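Local coordinates for protein carboxynorspermidine decarboxylase (Campylobacter jejuni subsp. jejuni 81116, PDB 3N29) that probably decarboxylates carboxynorspermidine to norspermidine with the help of pyridoxal 5'-phosphate, as a member of the beta/alpha-barrel basic amino acid decarboxylases, at residues K112-I126 / S133-F147. Numbering follows the deposited sequence.
Sequences KEIHTYSPAFKEDEI and SHHIVFNSLAQFHKF
With CG opposite the carbonyl carbon in both residues (chi1 -63° and -72°), His-115 and His-135 run side by side from neighbouring parallel strands, and CE1 of His-115 sits over one face of the His-135 ring, near its rim. The His-115 ring is also held from its own strand, NE2 donating in the ring plane to Glu-113 OE2 at 3.0 Å; the other carboxylate oxygen of Glu-113 forms a salt bridge with Lys-71. At the start of the strands the imidazole of His-134 takes the place of a backbone acceptor: its ND1 receives Ile-114 N at 3.0 Å, while His-134 N returns a bond to Ile-114 O. Further along, Thr-116 N reaches His-135 O almost straight (174°), and Thr-116 O accepts from Val-137 N. On the helix-facing side Thr-116 OG1 donates to Ser-133 OG at 2.8 Å, a hydroxyl also hydrogen-bonded to Ile-129 O in the intervening helix. Past strand 113-118, the Phe-121 ring folds back against the next strand, CZ on Ile-136 CG2 and CD2 on Phe-138 CD1. Phe-147 CD1 meets Ile-126 CG1 at 3.7 Å, joining helices 141-147 and 123-132. A water bridges Ser-118 O and Asn-139 N. This is the beta-alpha-beta unit of strand 113-118, helix 123-132 and strand 135-138 in the eight-stranded beta/alpha barrel, with Tyr-117 close to the bound pyridoxal phosphate.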
# COMPACT_ATOMS: atom_id res chain seq x y z
N LYS A 112 -1.01 -0.68 28.74
CA LYS A 112 -1.36 0.53 29.44
C LYS A 112 -2.77 0.95 29.01
O LYS A 112 -3.53 0.11 28.69
CB LYS A 112 -0.28 1.58 29.42
CG LYS A 112 1.02 1.10 30.07
CD LYS A 112 2.07 2.13 30.15
CE LYS A 112 1.64 3.35 30.83
NZ LYS A 112 2.75 4.15 31.32
N GLU A 113 -3.14 2.20 29.14
CA GLU A 113 -4.49 2.61 28.76
C GLU A 113 -4.76 2.38 27.27
O GLU A 113 -3.90 2.47 26.46
CB GLU A 113 -4.70 4.08 29.03
CG GLU A 113 -4.59 4.48 30.45
CD GLU A 113 -5.23 5.82 30.76
OE1 GLU A 113 -5.26 6.18 31.92
OE2 GLU A 113 -5.65 6.54 29.87
N ILE A 114 -5.97 1.98 26.96
CA ILE A 114 -6.39 1.72 25.61
C ILE A 114 -7.63 2.54 25.28
O ILE A 114 -8.61 2.41 25.94
CB ILE A 114 -6.70 0.25 25.42
CG1 ILE A 114 -5.46 -0.61 25.62
CG2 ILE A 114 -7.32 0.02 24.10
CD1 ILE A 114 -5.71 -1.99 25.44
N HIS A 115 -7.54 3.36 24.26
CA HIS A 115 -8.60 4.22 23.81
C HIS A 115 -8.93 3.89 22.35
O HIS A 115 -8.13 4.09 21.49
CB HIS A 115 -8.17 5.66 23.89
CG HIS A 115 -7.86 6.12 25.27
ND1 HIS A 115 -8.52 7.15 25.88
CD2 HIS A 115 -6.98 5.66 26.19
CE1 HIS A 115 -8.06 7.32 27.09
NE2 HIS A 115 -7.12 6.44 27.30
N THR A 116 -10.15 3.48 22.12
CA THR A 116 -10.59 3.02 20.82
C THR A 116 -11.67 3.90 20.19
O THR A 116 -12.62 4.28 20.83
CB THR A 116 -11.07 1.59 20.90
OG1 THR A 116 -10.13 0.79 21.61
CG2 THR A 116 -11.30 1.02 19.55
N TYR A 117 -11.48 4.22 18.92
CA TYR A 117 -12.38 5.05 18.18
C TYR A 117 -12.45 4.37 16.83
O TYR A 117 -11.41 4.02 16.25
CB TYR A 117 -11.81 6.48 17.95
CG TYR A 117 -12.49 7.08 16.75
CD1 TYR A 117 -13.85 7.46 16.81
CD2 TYR A 117 -11.82 7.17 15.52
CE1 TYR A 117 -14.50 7.98 15.68
CE2 TYR A 117 -12.47 7.64 14.36
CZ TYR A 117 -13.81 8.03 14.44
OH TYR A 117 -14.40 8.49 13.29
N SER A 118 -13.64 4.26 16.29
CA SER A 118 -13.79 3.77 14.92
C SER A 118 -14.95 4.46 14.25
O SER A 118 -15.95 4.68 14.89
CB SER A 118 -14.07 2.31 14.92
OG SER A 118 -14.33 1.89 13.63
N PRO A 119 -14.83 4.77 12.96
CA PRO A 119 -16.06 5.24 12.26
C PRO A 119 -17.14 4.21 12.11
O PRO A 119 -18.24 4.57 11.78
CB PRO A 119 -15.54 5.64 10.86
CG PRO A 119 -14.06 5.55 10.94
CD PRO A 119 -13.64 4.77 12.10
N ALA A 120 -16.80 2.95 12.32
CA ALA A 120 -17.58 1.78 11.91
C ALA A 120 -17.44 0.60 12.83
O ALA A 120 -16.93 -0.37 12.34
CB ALA A 120 -17.12 1.30 10.48
N PHE A 121 -17.81 0.64 14.13
CA PHE A 121 -17.72 -0.58 14.99
C PHE A 121 -18.67 -1.66 14.51
O PHE A 121 -19.78 -1.37 14.09
CB PHE A 121 -18.02 -0.32 16.48
CG PHE A 121 -16.98 0.50 17.20
CD1 PHE A 121 -15.72 -0.02 17.50
CD2 PHE A 121 -17.27 1.78 17.59
CE1 PHE A 121 -14.74 0.76 18.12
CE2 PHE A 121 -16.32 2.56 18.21
CZ PHE A 121 -15.03 2.04 18.49
N LYS A 122 -18.27 -2.92 14.64
CA LYS A 122 -19.12 -4.04 14.20
C LYS A 122 -19.55 -4.91 15.40
O LYS A 122 -18.83 -5.06 16.39
CB LYS A 122 -18.40 -4.88 13.15
CG LYS A 122 -18.27 -4.16 11.79
CD LYS A 122 -17.34 -4.94 10.80
CE LYS A 122 -17.91 -6.23 10.34
NZ LYS A 122 -16.89 -6.78 9.33
N GLU A 123 -20.70 -5.55 15.28
CA GLU A 123 -21.18 -6.42 16.35
C GLU A 123 -20.26 -7.55 16.76
O GLU A 123 -20.26 -7.92 17.94
CB GLU A 123 -22.54 -7.02 15.99
CG GLU A 123 -23.58 -5.98 15.93
CD GLU A 123 -24.95 -6.54 15.71
OE1 GLU A 123 -25.26 -7.60 16.34
OE2 GLU A 123 -25.70 -5.90 14.93
N ASP A 124 -19.52 -8.13 15.80
CA ASP A 124 -18.71 -9.33 16.08
C ASP A 124 -17.46 -8.95 16.87
O ASP A 124 -16.74 -9.81 17.42
CB ASP A 124 -18.43 -10.17 14.80
CG ASP A 124 -17.71 -9.38 13.67
OD1 ASP A 124 -17.33 -8.22 13.86
OD2 ASP A 124 -17.45 -9.98 12.57
N GLU A 125 -17.20 -7.67 17.01
CA GLU A 125 -15.92 -7.26 17.60
C GLU A 125 -16.10 -6.43 18.85
O GLU A 125 -15.12 -6.28 19.61
CB GLU A 125 -15.02 -6.50 16.56
CG GLU A 125 -15.76 -5.45 15.78
CD GLU A 125 -14.89 -4.52 14.97
OE1 GLU A 125 -13.79 -5.01 14.45
OE2 GLU A 125 -15.36 -3.32 14.94
N ILE A 126 -17.30 -5.86 19.03
CA ILE A 126 -17.57 -4.92 20.12
C ILE A 126 -17.30 -5.53 21.49
O ILE A 126 -16.82 -4.86 22.38
CB ILE A 126 -19.02 -4.32 20.07
CG1 ILE A 126 -19.08 -3.12 21.04
CG2 ILE A 126 -20.12 -5.36 20.38
CD1 ILE A 126 -18.10 -1.99 20.58
N SER A 133 -10.77 -1.94 26.23
CA SER A 133 -10.64 -0.48 26.17
C SER A 133 -11.01 0.24 27.43
O SER A 133 -11.97 -0.13 28.09
CB SER A 133 -11.53 0.05 25.04
OG SER A 133 -11.17 -0.62 23.85
N HIS A 134 -10.24 1.27 27.79
CA HIS A 134 -10.66 2.18 28.86
C HIS A 134 -11.70 3.19 28.40
O HIS A 134 -12.73 3.40 29.09
CB HIS A 134 -9.44 2.84 29.49
CG HIS A 134 -8.52 1.84 30.09
ND1 HIS A 134 -7.61 1.15 29.32
CD2 HIS A 134 -8.45 1.32 31.34
CE1 HIS A 134 -6.99 0.27 30.09
NE2 HIS A 134 -7.47 0.35 31.32
N HIS A 135 -11.44 3.81 27.25
CA HIS A 135 -12.36 4.69 26.60
C HIS A 135 -12.81 4.10 25.24
O HIS A 135 -11.98 3.52 24.53
CB HIS A 135 -11.66 5.99 26.26
CG HIS A 135 -11.36 6.85 27.44
ND1 HIS A 135 -11.00 8.18 27.31
CD2 HIS A 135 -11.33 6.58 28.78
CE1 HIS A 135 -10.84 8.70 28.52
NE2 HIS A 135 -11.03 7.75 29.42
N ILE A 136 -14.09 4.29 24.90
CA ILE A 136 -14.60 4.03 23.57
C ILE A 136 -15.26 5.31 23.03
O ILE A 136 -16.12 5.92 23.68
CB ILE A 136 -15.53 2.84 23.54
CG1 ILE A 136 -14.76 1.54 23.85
CG2 ILE A 136 -16.17 2.64 22.09
CD1 ILE A 136 -15.74 0.30 24.13
N VAL A 137 -14.90 5.70 21.81
CA VAL A 137 -15.42 6.93 21.25
C VAL A 137 -16.17 6.54 20.03
O VAL A 137 -15.61 5.84 19.14
CB VAL A 137 -14.35 7.94 20.87
CG1 VAL A 137 -14.94 9.11 20.03
CG2 VAL A 137 -13.65 8.44 22.11
N PHE A 138 -17.43 6.94 20.01
CA PHE A 138 -18.27 6.67 18.83
C PHE A 138 -18.27 7.80 17.80
O PHE A 138 -18.10 8.98 18.11
CB PHE A 138 -19.70 6.36 19.26
CG PHE A 138 -19.83 5.14 20.18
CD1 PHE A 138 -19.69 3.85 19.69
CD2 PHE A 138 -20.05 5.33 21.59
CE1 PHE A 138 -19.80 2.76 20.53
CE2 PHE A 138 -20.14 4.26 22.42
CZ PHE A 138 -20.04 2.95 21.89
N ASN A 139 -18.48 7.40 16.55
CA ASN A 139 -18.51 8.31 15.42
C ASN A 139 -19.91 8.94 15.11
O ASN A 139 -19.99 9.93 14.43
CB ASN A 139 -17.99 7.62 14.14
CG ASN A 139 -17.81 8.57 13.01
OD1 ASN A 139 -18.56 8.51 12.00
ND2 ASN A 139 -16.88 9.51 13.19
N SER A 140 -20.99 8.36 15.62
CA SER A 140 -22.31 8.84 15.37
C SER A 140 -23.22 8.44 16.57
O SER A 140 -22.90 7.50 17.31
CB SER A 140 -22.85 8.16 14.10
OG SER A 140 -23.12 6.76 14.36
N LEU A 141 -24.38 9.06 16.66
CA LEU A 141 -25.35 8.74 17.72
C LEU A 141 -25.90 7.33 17.57
O LEU A 141 -26.08 6.63 18.57
CB LEU A 141 -26.50 9.75 17.71
CG LEU A 141 -26.08 11.16 18.14
CD1 LEU A 141 -27.33 12.10 18.11
CD2 LEU A 141 -25.44 11.11 19.53
N ALA A 142 -26.15 6.92 16.31
CA ALA A 142 -26.63 5.56 16.00
C ALA A 142 -25.66 4.50 16.53
O ALA A 142 -26.08 3.55 17.20
CB ALA A 142 -26.87 5.38 14.50
N GLN A 143 -24.37 4.69 16.30
CA GLN A 143 -23.38 3.71 16.74
C GLN A 143 -23.35 3.69 18.29
O GLN A 143 -23.37 2.62 18.90
CB GLN A 143 -22.02 4.04 16.15
CG GLN A 143 -21.84 3.63 14.71
CD GLN A 143 -21.02 2.39 14.60
OE1 GLN A 143 -21.41 1.40 13.99
NE2 GLN A 143 -19.90 2.44 15.21
N PHE A 144 -23.39 4.87 18.89
CA PHE A 144 -23.46 4.98 20.35
C PHE A 144 -24.73 4.25 20.85
O PHE A 144 -24.66 3.39 21.75
CB PHE A 144 -23.44 6.43 20.75
CG PHE A 144 -23.96 6.71 22.11
CD1 PHE A 144 -23.57 5.95 23.22
CD2 PHE A 144 -24.83 7.78 22.30
CE1 PHE A 144 -24.11 6.25 24.51
CE2 PHE A 144 -25.36 8.09 23.56
CZ PHE A 144 -24.98 7.33 24.65
N HIS A 145 -25.86 4.56 20.28
CA HIS A 145 -27.10 3.95 20.79
C HIS A 145 -27.08 2.42 20.59
O HIS A 145 -27.68 1.67 21.35
CB HIS A 145 -28.31 4.58 20.14
CG HIS A 145 -28.56 5.99 20.58
ND1 HIS A 145 -29.21 6.92 19.79
CD2 HIS A 145 -28.26 6.63 21.73
CE1 HIS A 145 -29.27 8.07 20.43
NE2 HIS A 145 -28.71 7.92 21.61
N LYS A 146 -26.45 1.95 19.52
CA LYS A 146 -26.46 0.53 19.21
C LYS A 146 -25.60 -0.25 20.23
O LYS A 146 -25.92 -1.39 20.59
CB LYS A 146 -25.90 0.33 17.83
CG LYS A 146 -26.08 -1.03 17.20
CD LYS A 146 -25.23 -1.07 15.90
CE LYS A 146 -25.53 -2.27 15.04
NZ LYS A 146 -25.72 -1.86 13.58
N PHE A 147 -24.49 0.35 20.66
CA PHE A 147 -23.48 -0.36 21.45
C PHE A 147 -23.41 0.09 22.89
O PHE A 147 -22.61 -0.44 23.66
CB PHE A 147 -22.12 -0.23 20.77
CG PHE A 147 -22.04 -0.95 19.46
CD1 PHE A 147 -22.29 -2.32 19.41
CD2 PHE A 147 -21.71 -0.28 18.29
CE1 PHE A 147 -22.22 -3.00 18.19
CE2 PHE A 147 -21.67 -0.94 17.07
CZ PHE A 147 -21.91 -2.30 17.02
O HOH W 1 -18.50 4.66 15.95